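Local structure of autoinducer synthesis protein lasI (Pseudomonas aeruginosa, 1RO5) at residues M125-L133 against L180-Y189; Q138-E149 against E171-L180. The protein makes the quorum-sensing signal N-(3-oxododecanoyl)homoserine lactone from an acyl-carrier-protein-bound fatty acyl chain and S-adenosyl-L-methionine. All coordinates share one frame; numbering follows the deposited sequence.

Interaction 1. Residues M125-L133 against L180-Y189; sequences MRALARYSL and LNAKTQIALY
Tyr-189 meets helix 118-133 with the edge of its ring: its hydroxyl donates to the backbone carbonyl of Arg-126, Tyr-189 OH to Arg-126 O 2.6 Å, lying in the carbonyl plane on a lone pair. Placing CG anti to its own carbonyl carbon (chi1 -50°) carries the ring across to helix 118-133, and CB of Leu-188 sits over the centre of one ring face. The hydroxyl also rests against the CB atoms of Ala-129 and Arg-130. Beside it CD1 of Leu-188 rests 3.6 Å from CB of Ala-129, while both methyls of Leu-188 touch CG of Met-125. The axes of segments 125-133 and 182-189 run at 139° to each other, 10.2 Å apart at their closest. On the outer side the extended chain of Arg-126 lays a guanidinium face over the carbonyl of Leu-188; Arg-126 NE is 3.1 Å from Leu-188 O, but the angle is too poor for a hydrogen bond. At the other end CD1 of Leu-180 packs on CB of Ser-132, 3.7 Å away, and Leu-133 divides its branches, CD2 against CB of Leu-180 and CD1 against CG of Gln-185. The amide of Gln-185 is held by Leu-180 O through NE2 and by Leu-193 N through OE1. Apolar packing therefore supplies most of this contact, and one phenol-to-carbonyl bond ties the C-terminal end of helix 182-189 to its neighbour.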
loop_
_atom_site.group_PDB
_atom_site.type_symbol
_atom_site.label_atom_id
_atom_site.label_comp_id
_atom_site.label_asym_id
_atom_site.label_seq_id
_atom_site.Cartn_x
_atom_site.Cartn_y
_atom_site.Cartn_z
ATOM N N MET A 125 -5.946 -5.534 -2.590
ATOM C CA MET A 125 -6.742 -4.337 -2.678
ATOM C C MET A 125 -8.223 -4.562 -2.236
ATOM O O MET A 125 -8.884 -3.631 -1.691
ATOM C CB MET A 125 -6.576 -3.646 -3.998
ATOM C CG MET A 125 -7.368 -2.304 -4.040
ATOM S SD MET A 125 -6.707 -0.834 -3.171
ATOM C CE MET A 125 -5.176 -0.785 -3.946
ATOM N N ARG A 126 -8.665 -5.822 -2.393
ATOM C CA ARG A 126 -10.026 -6.206 -2.021
ATOM C C ARG A 126 -10.104 -6.084 -0.576
ATOM O O ARG A 126 -11.091 -5.552 -0.105
ATOM C CB ARG A 126 -10.463 -7.650 -2.374
ATOM C CG ARG A 126 -10.266 -8.024 -3.820
ATOM C CD ARG A 126 -10.825 -9.412 -4.265
ATOM N NE ARG A 126 -10.963 -9.294 -5.715
ATOM C CZ ARG A 126 -11.547 -10.182 -6.539
ATOM N NH1 ARG A 126 -12.022 -11.349 -6.079
ATOM N NH2 ARG A 126 -11.641 -9.905 -7.837
ATOM N N ALA A 127 -9.132 -6.658 0.133
ATOM C CA ALA A 127 -9.154 -6.624 1.619
ATOM C C ALA A 127 -8.941 -5.189 2.125
ATOM O O ALA A 127 -9.673 -4.707 3.017
ATOM C CB ALA A 127 -8.030 -7.534 2.180
ATOM N N LEU A 128 -8.007 -4.477 1.461
ATOM C CA LEU A 128 -7.711 -3.129 1.876
ATOM C C LEU A 128 -8.849 -2.142 1.654
ATOM O O LEU A 128 -9.178 -1.345 2.536
ATOM C CB LEU A 128 -6.449 -2.663 1.209
ATOM C CG LEU A 128 -5.744 -1.425 1.700
ATOM C CD1 LEU A 128 -5.628 -1.428 3.213
ATOM C CD2 LEU A 128 -4.408 -1.670 1.124
ATOM N N ALA A 129 -9.478 -2.213 0.479
ATOM C CA ALA A 129 -10.538 -1.263 0.161
ATOM C C ALA A 129 -11.775 -1.436 1.099
ATOM O O ALA A 129 -12.506 -0.524 1.396
ATOM C CB ALA A 129 -10.914 -1.408 -1.256
ATOM N N ARG A 130 -11.967 -2.645 1.557
ATOM C CA ARG A 130 -13.047 -3.011 2.416
ATOM C C ARG A 130 -12.848 -2.556 3.864
ATOM O O ARG A 130 -13.782 -2.014 4.518
ATOM C CB ARG A 130 -13.114 -4.567 2.379
ATOM C CG ARG A 130 -14.055 -5.073 3.463
ATOM C CD ARG A 130 -14.323 -6.544 3.500
ATOM N NE ARG A 130 -14.527 -6.827 4.930
ATOM C CZ ARG A 130 -13.905 -7.804 5.612
ATOM N NH1 ARG A 130 -13.037 -8.610 4.982
ATOM N NH2 ARG A 130 -14.159 -7.980 6.927
ATOM N N TYR A 131 -11.653 -2.840 4.393
ATOM C CA TYR A 131 -11.228 -2.331 5.651
ATOM C C TYR A 131 -11.269 -0.826 5.633
ATOM O O TYR A 131 -11.674 -0.223 6.577
ATOM C CB TYR A 131 -9.811 -2.732 5.897
ATOM C CG TYR A 131 -9.278 -2.281 7.271
ATOM C CD1 TYR A 131 -9.606 -3.011 8.438
ATOM C CD2 TYR A 131 -8.431 -1.195 7.381
ATOM C CE1 TYR A 131 -9.086 -2.639 9.678
ATOM C CE2 TYR A 131 -7.895 -0.780 8.648
ATOM C CZ TYR A 131 -8.257 -1.491 9.801
ATOM O OH TYR A 131 -7.726 -1.114 11.075
ATOM N N SER A 132 -10.873 -0.196 4.553
ATOM C CA SER A 132 -10.935 1.242 4.556
ATOM C C SER A 132 -12.396 1.746 4.511
ATOM O O SER A 132 -12.774 2.726 5.200
ATOM C CB SER A 132 -10.164 1.814 3.394
ATOM O OG SER A 132 -8.967 1.082 3.223
ATOM N N LEU A 133 -13.224 1.089 3.710
ATOM C CA LEU A 133 -14.609 1.577 3.523
ATOM C C LEU A 133 -15.353 1.393 4.872
ATOM O O LEU A 133 -16.030 2.268 5.292
ATOM C CB LEU A 133 -15.348 0.898 2.332
ATOM C CG LEU A 133 -14.871 1.425 0.990
ATOM C CD1 LEU A 133 -15.270 0.414 -0.061
ATOM C CD2 LEU A 133 -15.578 2.732 0.768
ATOM N N LEU A 180 -12.425 5.257 -3.600
ATOM C CA LEU A 180 -13.069 3.942 -3.311
ATOM C C LEU A 180 -14.637 3.973 -3.601
ATOM O O LEU A 180 -15.459 3.495 -2.795
ATOM C CB LEU A 180 -12.776 3.459 -1.861
ATOM C CG LEU A 180 -11.284 3.548 -1.372
ATOM C CD1 LEU A 180 -11.184 3.086 0.041
ATOM C CD2 LEU A 180 -10.462 2.612 -2.288
ATOM N N ASN A 181 -15.008 4.572 -4.737
ATOM C CA ASN A 181 -16.401 4.734 -5.097
ATOM C C ASN A 181 -16.909 3.426 -5.735
ATOM O O ASN A 181 -16.323 2.301 -5.650
ATOM C CB ASN A 181 -16.537 5.960 -6.038
ATOM C CG ASN A 181 -15.641 5.831 -7.247
ATOM O OD1 ASN A 181 -15.264 4.720 -7.610
ATOM N ND2 ASN A 181 -15.260 6.940 -7.845
ATOM N N ALA A 182 -18.044 3.590 -6.417
ATOM C CA ALA A 182 -18.832 2.530 -7.019
ATOM C C ALA A 182 -18.033 1.859 -8.109
ATOM O O ALA A 182 -17.979 0.562 -8.217
ATOM C CB ALA A 182 -20.213 3.241 -7.624
ATOM N N LYS A 183 -17.435 2.688 -8.964
ATOM C CA LYS A 183 -16.663 2.086 -10.045
ATOM C C LYS A 183 -15.541 1.082 -9.530
ATOM O O LYS A 183 -15.407 -0.179 -9.998
ATOM C CB LYS A 183 -16.141 3.182 -10.934
ATOM C CG LYS A 183 -15.312 2.604 -12.058
ATOM C CD LYS A 183 -14.464 3.770 -12.574
ATOM C CE LYS A 183 -13.280 3.267 -13.375
ATOM N NZ LYS A 183 -13.218 4.234 -14.477
ATOM N N THR A 184 -14.840 1.550 -8.458
ATOM C CA THR A 184 -13.776 0.731 -7.792
ATOM C C THR A 184 -14.365 -0.456 -7.184
ATOM O O THR A 184 -13.853 -1.577 -7.283
ATOM C CB THR A 184 -13.018 1.560 -6.730
ATOM O OG1 THR A 184 -12.323 2.644 -7.393
ATOM C CG2 THR A 184 -11.957 0.785 -5.990
ATOM N N GLN A 185 -15.433 -0.209 -6.466
ATOM C CA GLN A 185 -16.039 -1.293 -5.740
ATOM C C GLN A 185 -16.485 -2.384 -6.713
ATOM O O GLN A 185 -16.323 -3.596 -6.446
ATOM C CB GLN A 185 -17.217 -0.732 -4.988
ATOM C CG GLN A 185 -16.820 0.095 -3.742
ATOM C CD GLN A 185 -18.028 0.554 -2.975
ATOM O OE1 GLN A 185 -18.902 -0.253 -2.687
ATOM N NE2 GLN A 185 -18.136 1.864 -2.714
ATOM N N ILE A 186 -17.076 -1.964 -7.847
ATOM C CA ILE A 186 -17.616 -2.937 -8.809
ATOM C C ILE A 186 -16.431 -3.718 -9.451
ATOM O O ILE A 186 -16.455 -4.950 -9.536
ATOM C CB ILE A 186 -18.514 -2.292 -9.873
ATOM C CG1 ILE A 186 -19.790 -1.639 -9.260
ATOM C CG2 ILE A 186 -18.942 -3.408 -10.817
ATOM C CD1 ILE A 186 -20.434 -0.448 -10.134
ATOM N N ALA A 187 -15.385 -2.990 -9.843
ATOM C CA ALA A 187 -14.119 -3.582 -10.315
ATOM C C ALA A 187 -13.596 -4.567 -9.380
ATOM O O ALA A 187 -13.211 -5.619 -9.786
ATOM C CB ALA A 187 -13.042 -2.443 -10.554
ATOM N N LEU A 188 -13.534 -4.238 -8.098
ATOM C CA LEU A 188 -13.048 -5.201 -7.099
ATOM C C LEU A 188 -13.907 -6.384 -6.701
ATOM O O LEU A 188 -13.382 -7.469 -6.381
ATOM C CB LEU A 188 -12.672 -4.465 -5.765
ATOM C CG LEU A 188 -11.493 -3.477 -5.825
ATOM C CD1 LEU A 188 -11.333 -2.848 -4.570
ATOM C CD2 LEU A 188 -10.169 -4.151 -6.366
ATOM N N TYR A 189 -15.225 -6.163 -6.594
ATOM C CA TYR A 189 -16.108 -7.167 -5.984
ATOM C C TYR A 189 -17.195 -7.725 -6.895
ATOM O O TYR A 189 -17.832 -8.705 -6.543
ATOM C CB TYR A 189 -16.776 -6.595 -4.771
ATOM C CG TYR A 189 -15.833 -5.956 -3.849
ATOM C CD1 TYR A 189 -15.792 -4.575 -3.714
ATOM C CD2 TYR A 189 -14.983 -6.722 -3.073
ATOM C CE1 TYR A 189 -14.911 -3.977 -2.841
ATOM C CE2 TYR A 189 -14.105 -6.138 -2.202
ATOM C CZ TYR A 189 -14.058 -4.775 -2.059
ATOM O OH TYR A 189 -13.122 -4.254 -1.139
#

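Interaction 2. Residues Q138-E149 against E171-L180; sequences QTLVTVTTVGVE and ERAVALRIEL. With SO4 (sulfate ion), chain E.
Strands 139-145 and 171-179 run antiparallel in regular register, from the bond of Leu-180 N to Gln-138 O (2.7 Å) to that of Val-146 N to Arg-172 O (3.0 Å), with paired bonds at Leu-140/Ile-178, Thr-142/Leu-176 and Thr-144/Val-174. On the face of Thr-139, Val-141 and Val-143, Thr-139 and Glu-179 lie side by side, and Thr-139 OG1 donates to Glu-179 OE1 at 2.9 Å from above the carboxylate plane. CB of Arg-177 packs against both CG2 of Thr-139 and CG1 of Val-141; NE of Arg-177 is hydrogen-bonded to OG of Ser-160. Strand 139-145 also pairs in parallel with strand 99-107, placing it inside the mixed sheet of an alpha-beta-alpha sandwich. On the face of Leu-140, Thr-142 and Thr-144, CG2 of Thr-142 touches CD1 of Ile-178, while Thr-142 OG1, anti to the backbone N (chi1 180°), bonds to Leu-102 O. CD1 of Leu-176 meets CG2 of Thr-144 at 3.7 Å, and CD2 of Leu-176 lies against the carboxylate of Glu-149, which is salt-bridged to Arg-161. Where the strand turns into helix 146-154, Thr-145 is the N-cap: its OG1 accepts from Val-148 N (3.2 Å) and donates to O1 (2.9 Å) of a sulfate that probably came from the crystallisation medium.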
loop_
_atom_site.group_PDB
_atom_site.type_symbol
_atom_site.label_atom_id
_atom_site.label_comp_id
_atom_site.label_asym_id
_atom_site.label_seq_id
_atom_site.Cartn_x
_atom_site.Cartn_y
_atom_site.Cartn_z
ATOM N N GLN A 138 -12.974 7.412 2.000
ATOM C CA GLN A 138 -13.397 7.451 0.605
ATOM C C GLN A 138 -12.308 7.378 -0.450
ATOM O O GLN A 138 -12.626 7.090 -1.591
ATOM C CB GLN A 138 -14.186 8.716 0.277
ATOM C CG GLN A 138 -13.951 9.802 1.171
ATOM C CD GLN A 138 -15.163 10.012 2.190
ATOM O OE1 GLN A 138 -15.599 11.144 2.354
ATOM N NE2 GLN A 138 -15.649 8.921 2.893
ATOM N N THR A 139 -11.063 7.656 -0.064
ATOM C CA THR A 139 -9.953 7.814 -0.950
ATOM C C THR A 139 -8.639 7.267 -0.372
ATOM O O THR A 139 -8.259 7.549 0.773
ATOM C CB THR A 139 -9.729 9.298 -1.233
ATOM O OG1 THR A 139 -10.873 9.884 -1.808
ATOM C CG2 THR A 139 -8.589 9.507 -2.393
ATOM N N LEU A 140 -7.919 6.562 -1.203
ATOM C CA LEU A 140 -6.553 6.185 -0.936
ATOM C C LEU A 140 -5.557 6.944 -1.822
ATOM O O LEU A 140 -5.762 7.078 -3.065
ATOM C CB LEU A 140 -6.432 4.720 -1.181
ATOM C CG LEU A 140 -7.291 3.897 -0.192
ATOM C CD1 LEU A 140 -7.047 2.455 -0.458
ATOM C CD2 LEU A 140 -7.088 4.142 1.314
ATOM N N VAL A 141 -4.516 7.547 -1.251
ATOM C CA VAL A 141 -3.497 8.100 -2.093
ATOM C C VAL A 141 -2.196 7.268 -1.940
ATOM O O VAL A 141 -2.021 6.545 -0.958
ATOM C CB VAL A 141 -3.253 9.572 -1.762
ATOM C CG1 VAL A 141 -4.484 10.367 -2.082
ATOM C CG2 VAL A 141 -2.807 9.780 -0.283
ATOM N N THR A 142 -1.318 7.308 -2.926
ATOM C CA THR A 142 -0.072 6.579 -2.806
ATOM C C THR A 142 0.949 7.117 -3.805
ATOM O O THR A 142 0.590 7.641 -4.843
ATOM C CB THR A 142 -0.340 5.073 -2.974
ATOM O OG1 THR A 142 0.879 4.338 -2.859
ATOM C CG2 THR A 142 -0.842 4.803 -4.422
ATOM N N VAL A 143 2.220 6.950 -3.523
ATOM C CA VAL A 143 3.281 7.165 -4.503
ATOM C C VAL A 143 3.728 5.776 -4.896
ATOM O O VAL A 143 4.206 5.012 -4.039
ATOM C CB VAL A 143 4.451 7.946 -3.922
ATOM C CG1 VAL A 143 5.745 7.948 -4.835
ATOM C CG2 VAL A 143 4.055 9.348 -3.734
ATOM N N THR A 144 3.545 5.442 -6.167
ATOM C CA THR A 144 3.927 4.138 -6.645
ATOM C C THR A 144 4.556 4.326 -8.077
ATOM O O THR A 144 4.976 5.488 -8.436
ATOM C CB THR A 144 2.748 3.127 -6.532
ATOM O OG1 THR A 144 3.229 1.842 -6.903
ATOM C CG2 THR A 144 1.639 3.434 -7.528
ATOM N N THR A 145 4.760 3.246 -8.856
ATOM C CA THR A 145 5.318 3.437 -10.184
ATOM C C THR A 145 4.217 3.434 -11.236
ATOM O O THR A 145 3.029 2.941 -11.033
ATOM C CB THR A 145 6.215 2.285 -10.552
ATOM O OG1 THR A 145 5.387 1.093 -10.592
ATOM C CG2 THR A 145 7.366 2.006 -9.484
ATOM N N VAL A 146 4.657 3.860 -12.423
ATOM C CA VAL A 146 3.752 3.894 -13.576
ATOM C C VAL A 146 3.191 2.554 -13.915
ATOM O O VAL A 146 2.034 2.438 -14.346
ATOM C CB VAL A 146 4.366 4.551 -14.808
ATOM C CG1 VAL A 146 3.334 4.454 -15.972
ATOM C CG2 VAL A 146 4.667 5.985 -14.497
ATOM N N GLY A 147 4.019 1.521 -13.681
ATOM C CA GLY A 147 3.653 0.092 -13.812
ATOM C C GLY A 147 2.432 -0.211 -12.967
ATOM O O GLY A 147 1.424 -0.782 -13.435
ATOM N N VAL A 148 2.496 0.103 -11.677
ATOM C CA VAL A 148 1.387 -0.304 -10.809
ATOM C C VAL A 148 0.172 0.577 -11.197
ATOM O O VAL A 148 -0.960 0.154 -11.108
ATOM C CB VAL A 148 1.757 -0.066 -9.332
ATOM C CG1 VAL A 148 0.504 0.059 -8.389
ATOM C CG2 VAL A 148 2.793 -1.021 -8.855
ATOM N N GLU A 149 0.436 1.815 -11.593
ATOM C CA GLU A 149 -0.661 2.680 -12.015
ATOM C C GLU A 149 -1.477 1.984 -13.130
ATOM O O GLU A 149 -2.742 1.841 -13.029
ATOM C CB GLU A 149 -0.185 4.055 -12.462
ATOM C CG GLU A 149 -1.261 4.773 -13.291
ATOM C CD GLU A 149 -0.764 6.104 -13.772
ATOM O OE1 GLU A 149 0.484 6.220 -13.979
ATOM O OE2 GLU A 149 -1.544 7.085 -13.913
ATOM N N GLU A 171 13.169 4.357 -11.102
ATOM C CA GLU A 171 11.734 4.175 -11.470
ATOM C C GLU A 171 11.147 5.484 -12.076
ATOM O O GLU A 171 11.675 6.591 -11.840
ATOM C CB GLU A 171 10.870 3.742 -10.271
ATOM C CG GLU A 171 11.367 2.550 -9.436
ATOM C CD GLU A 171 11.407 1.236 -10.177
ATOM O OE1 GLU A 171 12.006 0.296 -9.656
ATOM O OE2 GLU A 171 10.851 1.107 -11.304
ATOM N N ARG A 172 10.047 5.325 -12.820
ATOM C CA ARG A 172 9.113 6.387 -13.119
ATOM C C ARG A 172 8.014 6.356 -12.104
ATOM O O ARG A 172 7.162 5.484 -12.096
ATOM C CB ARG A 172 8.571 6.246 -14.541
ATOM C CG ARG A 172 9.708 6.547 -15.601
ATOM C CD ARG A 172 9.243 6.473 -17.073
ATOM N NE ARG A 172 8.610 5.157 -17.290
ATOM C CZ ARG A 172 7.529 4.962 -18.019
ATOM N NH1 ARG A 172 6.918 6.027 -18.609
ATOM N NH2 ARG A 172 7.044 3.706 -18.110
ATOM N N ALA A 173 8.016 7.305 -11.223
ATOM C CA ALA A 173 7.087 7.235 -10.069
ATOM C C ALA A 173 5.993 8.230 -10.304
ATOM O O ALA A 173 6.236 9.202 -10.979
ATOM C CB ALA A 173 7.818 7.590 -8.813
ATOM N N VAL A 174 4.808 8.028 -9.727
ATOM C CA VAL A 174 3.735 8.958 -9.839
ATOM C C VAL A 174 2.942 8.898 -8.535
ATOM O O VAL A 174 2.944 7.859 -7.877
ATOM C CB VAL A 174 2.846 8.483 -11.073
ATOM C CG1 VAL A 174 2.433 6.915 -10.956
ATOM C CG2 VAL A 174 1.660 9.399 -11.351
ATOM N N ALA A 175 2.233 9.976 -8.166
ATOM C CA ALA A 175 1.273 10.041 -7.052
ATOM C C ALA A 175 -0.113 9.788 -7.592
ATOM O O ALA A 175 -0.583 10.511 -8.502
ATOM C CB ALA A 175 1.249 11.458 -6.390
ATOM N N LEU A 176 -0.803 8.802 -7.005
ATOM C CA LEU A 176 -2.108 8.483 -7.435
ATOM C C LEU A 176 -3.184 8.802 -6.393
ATOM O O LEU A 176 -2.953 8.670 -5.210
ATOM C CB LEU A 176 -2.106 6.978 -7.679
ATOM C CG LEU A 176 -1.164 6.473 -8.756
ATOM C CD1 LEU A 176 -1.415 5.004 -8.773
ATOM C CD2 LEU A 176 -1.426 7.045 -10.164
ATOM N N ARG A 177 -4.381 9.154 -6.838
ATOM C CA ARG A 177 -5.580 9.053 -5.974
ATOM C C ARG A 177 -6.540 7.943 -6.359
ATOM O O ARG A 177 -6.828 7.829 -7.517
ATOM C CB ARG A 177 -6.237 10.417 -5.625
ATOM C CG ARG A 177 -6.713 11.217 -6.646
ATOM C CD ARG A 177 -6.676 12.772 -6.391
ATOM N NE ARG A 177 -6.535 13.424 -7.743
ATOM C CZ ARG A 177 -6.031 14.635 -7.984
ATOM N NH1 ARG A 177 -5.635 15.384 -6.932
ATOM N NH2 ARG A 177 -5.943 15.104 -9.286
ATOM N N ILE A 178 -6.886 7.022 -5.447
ATOM C CA ILE A 178 -7.640 5.857 -5.818
ATOM C C ILE A 178 -8.952 6.123 -5.099
ATOM O O ILE A 178 -8.979 5.985 -3.865
ATOM C CB ILE A 178 -7.132 4.581 -5.209
ATOM C CG1 ILE A 178 -5.859 4.040 -5.828
ATOM C CG2 ILE A 178 -8.026 3.414 -5.614
ATOM C CD1 ILE A 178 -4.660 4.560 -5.345
ATOM N N GLU A 179 -10.036 6.495 -5.822
ATOM C CA GLU A 179 -11.362 6.726 -5.194
ATOM C C GLU A 179 -11.993 5.429 -4.837
ATOM O O GLU A 179 -12.034 4.501 -5.667
ATOM C CB GLU A 179 -12.214 7.522 -6.133
ATOM C CG GLU A 179 -11.517 8.844 -6.467
ATOM C CD GLU A 179 -11.557 9.787 -5.305
ATOM O OE1 GLU A 179 -12.345 9.540 -4.305
ATOM O OE2 GLU A 179 -10.776 10.744 -5.369
ATOM N N LEU A 180 -12.425 5.257 -3.600
ATOM C CA LEU A 180 -13.069 3.942 -3.311
ATOM C C LEU A 180 -14.637 3.973 -3.601
ATOM O O LEU A 180 -15.459 3.495 -2.795
ATOM C CB LEU A 180 -12.776 3.459 -1.861
ATOM C CG LEU A 180 -11.284 3.548 -1.372
ATOM C CD1 LEU A 180 -11.184 3.086 0.041
ATOM C CD2 LEU A 180 -10.462 2.612 -2.288
HETATM S S SO4 E . 6.678 -2.081 -12.415
HETATM O O1 SO4 E . 6.952 -1.204 -11.301
HETATM O O2 SO4 E . 5.255 -2.415 -12.460
HETATM O O3 SO4 E . 7.536 -3.277 -12.376
HETATM O O4 SO4 E . 6.931 -1.385 -13.682
#

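Overall arrangement
Two ways of joining secondary structure meet at Leu-180, which belongs to both contacts. Interaction 2 is the more buried, its centre about 9 Å from that of the chain, and rests on a ladder of backbone hydrogen bonds; interaction 1, its centre about 14 Å out and only partly buried, pairs helices chiefly through apolar side chains. The elements are consecutive: helix 118-133 precedes strand 139-145, and strand 171-179 leads into helix 182-189, so the strand pairing and the helix pairing join the same two parts of the chain. At the junction Thr-184 OG1 probably bonds to Glu-179 O, while Ser-132 and Met-125 pack on Leu-140, seating helix 118-133 against the sheet.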